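Long-range contacts in BAT-2 beta-lactamase (PDB 6W5G), which probably hydrolyses the amide bond of the beta-lactam ring in antibiotics, as a class D beta-lactamase, and may so contribute to resistance: residues Leu52-Lys57 against His236-Val241; Thr210-Thr215 against Phe230-Asn235; Ser35-Asp40 against Lys59-Asn64. All coordinates share one frame; numbering follows the deposited sequence.

Contact 1 of 3, residues Leu52-Lys57 against His236-Val241; sequences LHDVQK and HSYIFV
The carboxamide of Gln56 lies against Ser237 and grips it twice. Its OE1 accepts from Ser237 N at 2.8 Å, and its NE2 donates to Ser237 OG at 2.9 Å, with the hydroxyl lying in the amide plane and the N-H line nearly straight at 167°. A bend at chi2 (73°) folds the Gln56 chain back so that both ends of the amide face one residue. Beside it, Val55 N bonds to Ser237 O at 3.0 Å, and Val55 CG2 packs on Ile239 CG1. His53 and Ile239 then exchange two backbone bonds as an antiparallel hydrogen-bonded pair, while Leu52 rests its CD1 on Tyr238 CB at 3.8 Å.

Asp54 organises the turn that leaves the strand. Its OD1 takes Lys57 N at 3.0 Å from above the carboxylate plane, an Asx motif, and one water joins the same oxygen to Gln56 OE1 and His236 ND1. A second water links Asp54 OD2 to Tyr238 OH. Farther out, Ser237 OG also bonds to Tyr183 of helix 172-184, and Lys57 NZ to Ser31. A glutamine suits the place just past the strand because one amide can both donate and accept, and this chemistry implies that side chains and water carry on the pairing of strands 48-54 and 236-244 where the regular backbone ladder stops.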
loop_
_atom_site.group_PDB
_atom_site.type_symbol
_atom_site.label_atom_id
_atom_site.label_comp_id
_atom_site.label_asym_id
_atom_site.label_seq_id
_atom_site.Cartn_x
_atom_site.Cartn_y
_atom_site.Cartn_z
ATOM N N LEU A 52 -6.301 -3.707 -12.175
ATOM C CA LEU A 52 -5.006 -3.709 -12.852
ATOM C C LEU A 52 -5.000 -2.622 -13.916
ATOM O O LEU A 52 -5.835 -2.639 -14.824
ATOM C CB LEU A 52 -4.708 -5.070 -13.491
ATOM C CG LEU A 52 -3.297 -5.241 -14.072
ATOM C CD1 LEU A 52 -2.231 -5.208 -12.976
ATOM C CD2 LEU A 52 -3.214 -6.530 -14.867
ATOM N N HIS A 53 -4.065 -1.682 -13.812
ATOM C CA HIS A 53 -3.957 -0.597 -14.781
ATOM C C HIS A 53 -2.668 -0.748 -15.576
ATOM O O HIS A 53 -1.574 -0.740 -15.001
ATOM C CB HIS A 53 -4.000 0.768 -14.098
ATOM C CG HIS A 53 -3.815 1.905 -15.048
ATOM N ND1 HIS A 53 -4.834 2.362 -15.857
ATOM C CD2 HIS A 53 -2.730 2.657 -15.346
ATOM C CE1 HIS A 53 -4.387 3.357 -16.605
ATOM N NE2 HIS A 53 -3.113 3.554 -16.316
ATOM N N ASP A 54 -2.807 -0.881 -16.893
ATOM C CA ASP A 54 -1.683 -0.912 -17.820
ATOM C C ASP A 54 -1.221 0.525 -18.035
ATOM O O ASP A 54 -1.955 1.340 -18.601
ATOM C CB ASP A 54 -2.159 -1.530 -19.132
ATOM C CG ASP A 54 -1.034 -1.783 -20.116
ATOM O OD1 ASP A 54 -0.090 -0.968 -20.190
ATOM O OD2 ASP A 54 -1.119 -2.789 -20.852
ATOM N N VAL A 55 0.004 0.834 -17.607
ATOM C CA VAL A 55 0.472 2.220 -17.620
ATOM C C VAL A 55 0.675 2.716 -19.048
ATOM O O VAL A 55 0.243 3.819 -19.405
ATOM C CB VAL A 55 1.754 2.359 -16.777
ATOM C CG1 VAL A 55 2.421 3.701 -17.047
ATOM C CG2 VAL A 55 1.437 2.186 -15.292
ATOM N N GLN A 56 1.342 1.915 -19.885
ATOM C CA GLN A 56 1.680 2.368 -21.232
ATOM C C GLN A 56 0.460 2.389 -22.143
ATOM O O GLN A 56 0.325 3.283 -22.989
ATOM C CB GLN A 56 2.775 1.488 -21.839
ATOM C CG GLN A 56 4.145 1.669 -21.213
ATOM C CD GLN A 56 4.223 1.062 -19.830
ATOM O OE1 GLN A 56 3.655 -0.000 -19.575
ATOM N NE2 GLN A 56 4.914 1.739 -18.924
ATOM N N LYS A 57 -0.422 1.406 -22.016
ATOM C CA LYS A 57 -1.593 1.358 -22.881
ATOM C C LYS A 57 -2.784 2.098 -22.300
ATOM O O LYS A 57 -3.789 2.271 -22.999
ATOM C CB LYS A 57 -1.952 -0.089 -23.213
ATOM C CG LYS A 57 -0.792 -0.822 -23.836
ATOM C CD LYS A 57 -1.079 -2.286 -24.027
ATOM C CE LYS A 57 0.212 -3.022 -24.354
ATOM N NZ LYS A 57 -0.064 -4.399 -24.840
ATOM N N HIS A 236 7.223 -2.406 -19.825
ATOM C CA HIS A 236 5.836 -2.445 -19.382
ATOM C C HIS A 236 5.759 -2.236 -17.880
ATOM O O HIS A 236 6.617 -2.702 -17.129
ATOM C CB HIS A 236 5.147 -3.770 -19.745
ATOM C CG HIS A 236 5.083 -4.039 -21.217
ATOM N ND1 HIS A 236 4.074 -3.553 -22.019
ATOM C CD2 HIS A 236 5.906 -4.743 -22.030
ATOM C CE1 HIS A 236 4.278 -3.945 -23.265
ATOM N NE2 HIS A 236 5.382 -4.668 -23.299
ATOM N N SER A 237 4.719 -1.538 -17.446
ATOM C CA SER A 237 4.477 -1.410 -16.021
ATOM C C SER A 237 2.979 -1.368 -15.777
ATOM O O SER A 237 2.208 -0.946 -16.642
ATOM C CB SER A 237 5.174 -0.187 -15.425
ATOM O OG SER A 237 4.796 0.988 -16.108
ATOM N N TYR A 238 2.579 -1.817 -14.588
ATOM C CA TYR A 238 1.177 -1.996 -14.247
ATOM C C TYR A 238 0.971 -1.629 -12.786
ATOM O O TYR A 238 1.792 -1.977 -11.936
ATOM C CB TYR A 238 0.729 -3.454 -14.469
ATOM C CG TYR A 238 1.076 -3.998 -15.844
ATOM C CD1 TYR A 238 2.359 -4.468 -16.131
ATOM C CD2 TYR A 238 0.124 -4.032 -16.860
ATOM C CE1 TYR A 238 2.682 -4.945 -17.386
ATOM C CE2 TYR A 238 0.439 -4.521 -18.122
ATOM C CZ TYR A 238 1.717 -4.976 -18.378
ATOM O OH TYR A 238 2.041 -5.454 -19.633
ATOM N N ILE A 239 -0.122 -0.921 -12.502
ATOM C CA ILE A 239 -0.551 -0.591 -11.143
ATOM C C ILE A 239 -1.611 -1.604 -10.742
ATOM O O ILE A 239 -2.480 -1.947 -11.550
ATOM C CB ILE A 239 -1.158 0.828 -11.094
ATOM C CG1 ILE A 239 -0.338 1.827 -11.912
ATOM C CG2 ILE A 239 -1.377 1.292 -9.653
ATOM C CD1 ILE A 239 1.090 2.003 -11.436
ATOM N N PHE A 240 -1.567 -2.076 -9.499
ATOM C CA PHE A 240 -2.576 -3.032 -9.065
ATOM C C PHE A 240 -3.077 -2.711 -7.665
ATOM O O PHE A 240 -2.373 -2.114 -6.841
ATOM C CB PHE A 240 -2.057 -4.483 -9.111
ATOM C CG PHE A 240 -0.804 -4.689 -8.312
ATOM C CD1 PHE A 240 -0.845 -4.787 -6.921
ATOM C CD2 PHE A 240 0.424 -4.772 -8.952
ATOM C CE1 PHE A 240 0.318 -4.936 -6.189
ATOM C CE2 PHE A 240 1.588 -4.938 -8.224
ATOM C CZ PHE A 240 1.533 -5.031 -6.844
ATOM N N VAL A 241 -4.307 -3.132 -7.403
ATOM C CA VAL A 241 -4.880 -3.126 -6.063
ATOM C C VAL A 241 -5.683 -4.405 -5.902
ATOM O O VAL A 241 -6.543 -4.707 -6.737
ATOM C CB VAL A 241 -5.797 -1.910 -5.838
ATOM C CG1 VAL A 241 -6.639 -2.100 -4.572
ATOM C CG2 VAL A 241 -4.985 -0.623 -5.767
HETATM O O HOH W 1 0.390 -4.878 -21.624
HETATM O O HOH W 2 2.184 -1.875 -21.144
#

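Contact 2 of 3, residues Thr210-Thr215 against Phe230-Asn235; sequences TLYGKT and FITTDN. With EDO (1,2-ethanediol), chain E; EDO (1,2-ethanediol), chain C.
Tyr212 and Phe230 stack across an antiparallel beta hairpin, strands 209-217 and 225-233, in the central sheet of the penicillin-recognising fold. Their rings form an offset stack, with centroids 4.2 Å apart and planes at 19°. Phe230 CG sits between its own backbone N and carbonyl carbon (chi1 56°), a position that leans the ring over the neighbouring strand, where Tyr212 CD1 meets Phe230 CE2 at 3.2 Å. The tyrosine ring is set beside its backbone N (chi1 -62°), where it overlaps Phe230 off-centre. Tyr212 CB itself lies over the centre of the Phe230 ring, a CH-pi contact of 3.8 Å to the centroid. Flat rings suit this pair because two side chains on one face, with Tyr212 CA and Phe230 CA 5.2 Å apart, can lie one over the other with their faces in contact. Tyr183 meets the Phe230 ring edge-to-face, and Ile239 also touches it.

Thr232 lies farther along that face, with OG1 at the edge of the Tyr212 ring. One water bonds both Tyr212 OH and Thr232 OG1, tying the outer end of the tyrosine to the next pair. Thr210, paired with Thr232, turns OG1 to an ethanediol, probably from the crystallisation liquor; this pair and Tyr212-Phe230 each exchange two backbone bonds. On the other face Leu211 CD1 reaches Ile231 CB at 4.2 Å; Leu211 also packs on Leu259 of helix 248-261, and Ile231 on Ile265.

Farther along the strand, Lys214 and Thr215 open the Lys-Thr-Gly motif that lines the active site in this family. The Lys214 chain, bent at chi2 and chi4, carries NZ to Ser124 OG and back to the main chain. A second ethanediol lies here: its O1 is hydrogen-bonded to Thr215 OG1 at 2.6 Å, while Lys214 NZ donates to Thr215 O at 2.9 Å.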
loop_
_atom_site.group_PDB
_atom_site.type_symbol
_atom_site.label_atom_id
_atom_site.label_comp_id
_atom_site.label_asym_id
_atom_site.label_seq_id
_atom_site.Cartn_x
_atom_site.Cartn_y
_atom_site.Cartn_z
ATOM N N THR A 210 10.400 -6.211 -11.357
ATOM C CA THR A 210 10.469 -5.758 -9.974
ATOM C C THR A 210 9.048 -5.565 -9.472
ATOM O O THR A 210 8.249 -4.869 -10.114
ATOM C CB THR A 210 11.272 -4.450 -9.843
ATOM O OG1 THR A 210 12.574 -4.632 -10.418
ATOM C CG2 THR A 210 11.431 -4.074 -8.395
ATOM N N LEU A 211 8.728 -6.206 -8.344
ATOM C CA LEU A 211 7.407 -6.128 -7.729
ATOM C C LEU A 211 7.463 -5.173 -6.544
ATOM O O LEU A 211 8.274 -5.359 -5.631
ATOM C CB LEU A 211 6.951 -7.512 -7.263
ATOM C CG LEU A 211 5.603 -7.537 -6.533
ATOM C CD1 LEU A 211 4.447 -7.212 -7.493
ATOM C CD2 LEU A 211 5.398 -8.893 -5.858
ATOM N N TYR A 212 6.607 -4.152 -6.569
ATOM C CA TYR A 212 6.481 -3.178 -5.496
ATOM C C TYR A 212 5.108 -3.328 -4.863
ATOM O O TYR A 212 4.110 -3.472 -5.572
ATOM C CB TYR A 212 6.547 -1.760 -6.068
ATOM C CG TYR A 212 7.829 -1.367 -6.775
ATOM C CD1 TYR A 212 8.113 -1.819 -8.059
ATOM C CD2 TYR A 212 8.724 -0.486 -6.178
ATOM C CE1 TYR A 212 9.265 -1.421 -8.722
ATOM C CE2 TYR A 212 9.889 -0.087 -6.831
ATOM C CZ TYR A 212 10.152 -0.560 -8.097
ATOM O OH TYR A 212 11.297 -0.153 -8.738
ATOM N N GLY A 213 5.029 -3.262 -3.544
ATOM C CA GLY A 213 3.712 -3.353 -2.941
ATOM C C GLY A 213 3.719 -3.163 -1.442
ATOM O O GLY A 213 4.757 -3.262 -0.776
ATOM N N LYS A 214 2.523 -2.890 -0.920
ATOM C CA LYS A 214 2.309 -2.773 0.512
ATOM C C LYS A 214 1.053 -3.549 0.889
ATOM O O LYS A 214 -0.014 -3.334 0.303
ATOM C CB LYS A 214 2.152 -1.308 0.914
ATOM C CG LYS A 214 1.970 -1.124 2.412
ATOM C CD LYS A 214 3.315 -1.264 3.136
ATOM C CE LYS A 214 3.154 -1.714 4.582
ATOM N NZ LYS A 214 2.671 -3.116 4.756
ATOM N N THR A 215 1.180 -4.434 1.871
ATOM C CA THR A 215 0.044 -5.165 2.407
ATOM C C THR A 215 -0.652 -4.355 3.497
ATOM O O THR A 215 -0.082 -3.434 4.088
ATOM C CB THR A 215 0.513 -6.488 3.019
ATOM O OG1 THR A 215 1.541 -6.225 3.987
ATOM C CG2 THR A 215 1.023 -7.457 1.962
ATOM N N PHE A 230 2.689 -1.865 -7.664
ATOM C CA PHE A 230 2.915 -1.856 -9.099
ATOM C C PHE A 230 4.039 -2.821 -9.435
ATOM O O PHE A 230 4.815 -3.231 -8.571
ATOM C CB PHE A 230 3.185 -0.442 -9.647
ATOM C CG PHE A 230 4.330 0.279 -8.987
ATOM C CD1 PHE A 230 4.122 1.045 -7.850
ATOM C CD2 PHE A 230 5.609 0.227 -9.533
ATOM C CE1 PHE A 230 5.166 1.728 -7.252
ATOM C CE2 PHE A 230 6.664 0.916 -8.941
ATOM C CZ PHE A 230 6.440 1.659 -7.797
ATOM N N ILE A 231 4.115 -3.181 -10.706
ATOM C CA ILE A 231 5.146 -4.086 -11.185
ATOM C C ILE A 231 5.740 -3.509 -12.457
ATOM O O ILE A 231 5.015 -3.002 -13.318
ATOM C CB ILE A 231 4.610 -5.523 -11.389
ATOM C CG1 ILE A 231 5.732 -6.450 -11.876
ATOM C CG2 ILE A 231 3.381 -5.537 -12.322
ATOM C CD1 ILE A 231 5.364 -7.924 -11.812
ATOM N N THR A 232 7.063 -3.557 -12.557
ATOM C CA THR A 232 7.780 -3.125 -13.745
ATOM C C THR A 232 8.446 -4.324 -14.402
ATOM O O THR A 232 9.011 -5.189 -13.724
ATOM C CB THR A 232 8.831 -2.053 -13.420
ATOM O OG1 THR A 232 9.818 -2.577 -12.516
ATOM C CG2 THR A 232 8.168 -0.814 -12.808
ATOM N N THR A 233 8.342 -4.392 -15.721
ATOM C CA THR A 233 9.107 -5.318 -16.534
ATOM C C THR A 233 9.792 -4.484 -17.607
ATOM O O THR A 233 9.628 -3.261 -17.665
ATOM C CB THR A 233 8.201 -6.371 -17.181
ATOM O OG1 THR A 233 7.321 -5.728 -18.115
ATOM C CG2 THR A 233 7.373 -7.110 -16.118
ATOM N N ASP A 234 10.547 -5.135 -18.479
ATOM C CA ASP A 234 11.128 -4.401 -19.592
ATOM C C ASP A 234 10.011 -3.875 -20.484
ATOM O O ASP A 234 9.228 -4.653 -21.039
ATOM C CB ASP A 234 12.074 -5.304 -20.380
ATOM C CG ASP A 234 13.476 -5.335 -19.789
ATOM O OD1 ASP A 234 13.924 -4.297 -19.255
ATOM O OD2 ASP A 234 14.132 -6.397 -19.864
ATOM N N ASN A 235 9.911 -2.551 -20.580
ATOM C CA ASN A 235 8.984 -1.838 -21.458
ATOM C C ASN A 235 7.525 -1.898 -21.020
ATOM O O ASN A 235 6.652 -1.462 -21.780
ATOM C CB ASN A 235 9.109 -2.255 -22.931
ATOM C CG ASN A 235 10.516 -2.092 -23.463
ATOM O OD1 ASN A 235 11.171 -3.068 -23.823
ATOM N ND2 ASN A 235 10.986 -0.852 -23.521
HETATM C C1 EDO E . -0.198 -6.013 7.031
HETATM O O1 EDO E . 0.912 -5.387 6.393
HETATM C C2 EDO E . -0.663 -7.160 6.151
HETATM O O2 EDO E . 0.345 -8.172 6.044
HETATM C C1 EDO C . 16.031 -1.473 -9.502
HETATM O O1 EDO C . 15.400 -0.200 -9.316
HETATM C C2 EDO C . 14.979 -2.576 -9.433
HETATM O O2 EDO C . 14.080 -2.454 -10.539
HETATM O O HOH W 3 11.644 -0.775 -11.294
#

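Contact 3 of 3, residues Ser35-Asp40 against Lys59-Asn64; sequences SKLNVD and KTFIYN
An irregular N-terminal segment, residues 35-40, lies along strand 59-63, the outermost strand at one end of the central antiparallel sheet, and covers its aromatic side chains. Leu37 meets Phe61 first: Leu37 CB stands over the centre of the ring, 3.6 Å from the centroid and 10° off the normal, a CH-pi contact. Leu37 CD2 lies on the same side, past the rim, 3.8 Å from Phe61 CD2. The phenylalanine comes up to the leucine because its CG is turned opposite the backbone N (chi1 170°). Leu37 also packs on Phe50 and Leu52 of strand 48-54, so a compact branched residue suits the place.

Val39 wedges its CG2 between two aromatics, near the plane of the Phe61 ring at its edge and 3.7 Å from Tyr63 CB. Tyr63 is also stacked on Phe43; a tyrosine suits this partly exposed place because its ring can pack while its hydroxyl can meet solvent. Asp40 OD1 comes to it obliquely, 3.4 Å from Tyr63 CE1, with carboxylate and ring planes 59° apart. Asn38 shapes the chain into an Asx turn here: its OD1 accepts from Asp40 N at 3.0 Å, the donor standing above the carbonyl plane.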
loop_
_atom_site.group_PDB
_atom_site.type_symbol
_atom_site.label_atom_id
_atom_site.label_comp_id
_atom_site.label_asym_id
_atom_site.label_seq_id
_atom_site.Cartn_x
_atom_site.Cartn_y
_atom_site.Cartn_z
ATOM N N SER A 35 -7.775 -5.619 -20.847
ATOM C CA SER A 35 -9.223 -5.668 -21.035
ATOM C C SER A 35 -9.743 -7.094 -21.151
ATOM O O SER A 35 -10.938 -7.324 -20.949
ATOM C CB SER A 35 -9.677 -4.833 -22.241
ATOM O OG SER A 35 -8.949 -3.619 -22.332
ATOM N N LYS A 36 -8.882 -8.058 -21.484
ATOM C CA LYS A 36 -9.282 -9.452 -21.626
ATOM C C LYS A 36 -8.891 -10.303 -20.423
ATOM O O LYS A 36 -8.933 -11.535 -20.507
ATOM C CB LYS A 36 -8.724 -10.058 -22.918
ATOM C CG LYS A 36 -8.934 -9.223 -24.168
ATOM C CD LYS A 36 -8.867 -10.113 -25.403
ATOM C CE LYS A 36 -9.890 -9.699 -26.463
ATOM N NZ LYS A 36 -9.486 -8.446 -27.159
ATOM N N LEU A 37 -8.514 -9.679 -19.309
ATOM C CA LEU A 37 -8.170 -10.440 -18.117
ATOM C C LEU A 37 -9.372 -11.212 -17.593
ATOM O O LEU A 37 -10.527 -10.808 -17.761
ATOM C CB LEU A 37 -7.681 -9.507 -17.008
ATOM C CG LEU A 37 -6.190 -9.557 -16.683
ATOM C CD1 LEU A 37 -5.338 -9.164 -17.881
ATOM C CD2 LEU A 37 -5.898 -8.687 -15.462
ATOM N N ASN A 38 -9.088 -12.345 -16.956
ATOM C CA ASN A 38 -10.074 -13.018 -16.129
ATOM C C ASN A 38 -9.374 -13.573 -14.904
ATOM O O ASN A 38 -8.377 -14.294 -15.019
ATOM C CB ASN A 38 -10.816 -14.134 -16.862
ATOM C CG ASN A 38 -12.026 -14.615 -16.077
ATOM O OD1 ASN A 38 -11.883 -15.330 -15.089
ATOM N ND2 ASN A 38 -13.223 -14.212 -16.506
ATOM N N VAL A 39 -9.892 -13.220 -13.736
ATOM C CA VAL A 39 -9.289 -13.601 -12.470
ATOM C C VAL A 39 -10.274 -14.366 -11.591
ATOM O O VAL A 39 -10.040 -14.524 -10.401
ATOM C CB VAL A 39 -8.682 -12.384 -11.744
ATOM C CG1 VAL A 39 -7.649 -11.681 -12.632
ATOM C CG2 VAL A 39 -9.785 -11.408 -11.325
ATOM N N ASP A 40 -11.375 -14.847 -12.187
ATOM C CA ASP A 40 -12.437 -15.503 -11.429
ATOM C C ASP A 40 -11.897 -16.627 -10.560
ATOM O O ASP A 40 -12.337 -16.808 -9.417
ATOM C CB ASP A 40 -13.479 -16.086 -12.388
ATOM C CG ASP A 40 -14.333 -15.024 -13.062
ATOM O OD1 ASP A 40 -14.223 -13.833 -12.712
ATOM O OD2 ASP A 40 -15.131 -15.398 -13.950
ATOM N N LYS A 59 -5.100 1.443 -19.891
ATOM C CA LYS A 59 -6.311 0.646 -19.796
ATOM C C LYS A 59 -6.391 0.063 -18.394
ATOM O O LYS A 59 -5.386 -0.264 -17.840
ATOM C CB LYS A 59 -6.286 -0.509 -20.754
ATOM C CG LYS A 59 -6.215 -0.119 -22.219
ATOM C CD LYS A 59 -5.884 -1.321 -23.053
ATOM C CE LYS A 59 -7.049 -2.229 -23.196
ATOM N NZ LYS A 59 -6.942 -2.831 -24.535
ATOM N N THR A 60 -7.611 -0.055 -17.870
ATOM C CA THR A 60 -7.826 -0.549 -16.520
ATOM C C THR A 60 -8.811 -1.707 -16.541
ATOM O O THR A 60 -9.911 -1.580 -17.089
ATOM C CB THR A 60 -8.363 0.559 -15.604
ATOM O OG1 THR A 60 -7.462 1.673 -15.607
ATOM C CG2 THR A 60 -8.503 0.041 -14.187
ATOM N N PHE A 61 -8.421 -2.825 -15.929
ATOM C CA PHE A 61 -9.308 -3.954 -15.687
ATOM C C PHE A 61 -9.803 -3.892 -14.248
ATOM O O PHE A 61 -9.028 -3.616 -13.329
ATOM C CB PHE A 61 -8.550 -5.273 -15.882
ATOM C CG PHE A 61 -9.311 -6.479 -15.414
ATOM C CD1 PHE A 61 -10.284 -7.048 -16.224
ATOM C CD2 PHE A 61 -9.068 -7.037 -14.160
ATOM C CE1 PHE A 61 -11.001 -8.154 -15.805
ATOM C CE2 PHE A 61 -9.787 -8.137 -13.731
ATOM C CZ PHE A 61 -10.761 -8.699 -14.559
ATOM N N ILE A 62 -11.092 -4.165 -14.048
ATOM C CA ILE A 62 -11.677 -4.230 -12.712
ATOM C C ILE A 62 -12.482 -5.514 -12.578
ATOM O O ILE A 62 -13.378 -5.779 -13.391
ATOM C CB ILE A 62 -12.568 -3.017 -12.405
ATOM C CG1 ILE A 62 -11.790 -1.711 -12.547
ATOM C CG2 ILE A 62 -13.148 -3.125 -11.002
ATOM C CD1 ILE A 62 -12.686 -0.475 -12.506
ATOM N N TYR A 63 -12.164 -6.305 -11.556
ATOM C CA TYR A 63 -13.007 -7.403 -11.100
ATOM C C TYR A 63 -13.764 -6.926 -9.865
ATOM O O TYR A 63 -13.145 -6.430 -8.917
ATOM C CB TYR A 63 -12.147 -8.620 -10.732
ATOM C CG TYR A 63 -12.910 -9.707 -10.008
ATOM C CD1 TYR A 63 -13.643 -10.658 -10.712
ATOM C CD2 TYR A 63 -12.899 -9.785 -8.621
ATOM C CE1 TYR A 63 -14.345 -11.650 -10.053
ATOM C CE2 TYR A 63 -13.609 -10.766 -7.955
ATOM C CZ TYR A 63 -14.331 -11.695 -8.676
ATOM O OH TYR A 63 -15.028 -12.684 -8.018
ATOM N N ASN A 64 -15.094 -7.078 -9.880
ATOM C CA ASN A 64 -15.975 -6.668 -8.781
ATOM C C ASN A 64 -15.947 -5.149 -8.581
ATOM O O ASN A 64 -15.399 -4.625 -7.613
ATOM C CB ASN A 64 -15.676 -7.413 -7.471
ATOM C CG ASN A 64 -16.759 -7.206 -6.427
ATOM O OD1 ASN A 64 -17.662 -6.383 -6.614
ATOM N ND2 ASN A 64 -16.678 -7.951 -5.323
#

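In the fold
Following the chain from the N terminus, contact 3 opens at residues 35-40 and closes at 59-64, joining the N-terminal segment to the outermost strand. Contact 1 opens inside that loop, at 52-57, and closes only at 236-241, so the two cross; His53 ND1 and Thr60 OG1 are bonded where they meet. Contact 2 closes the short hairpin from 210-215 to 230-235 and nests wholly within the long loop of contact 1. Strand 225-233 then passes directly into strand 236-244, with Tyr238 O bonded to Ile231 N. Contacts 2 and 3 follow in series without touching, their centres about 18 Å apart, in different parts of one sheet, with contact 1 between them.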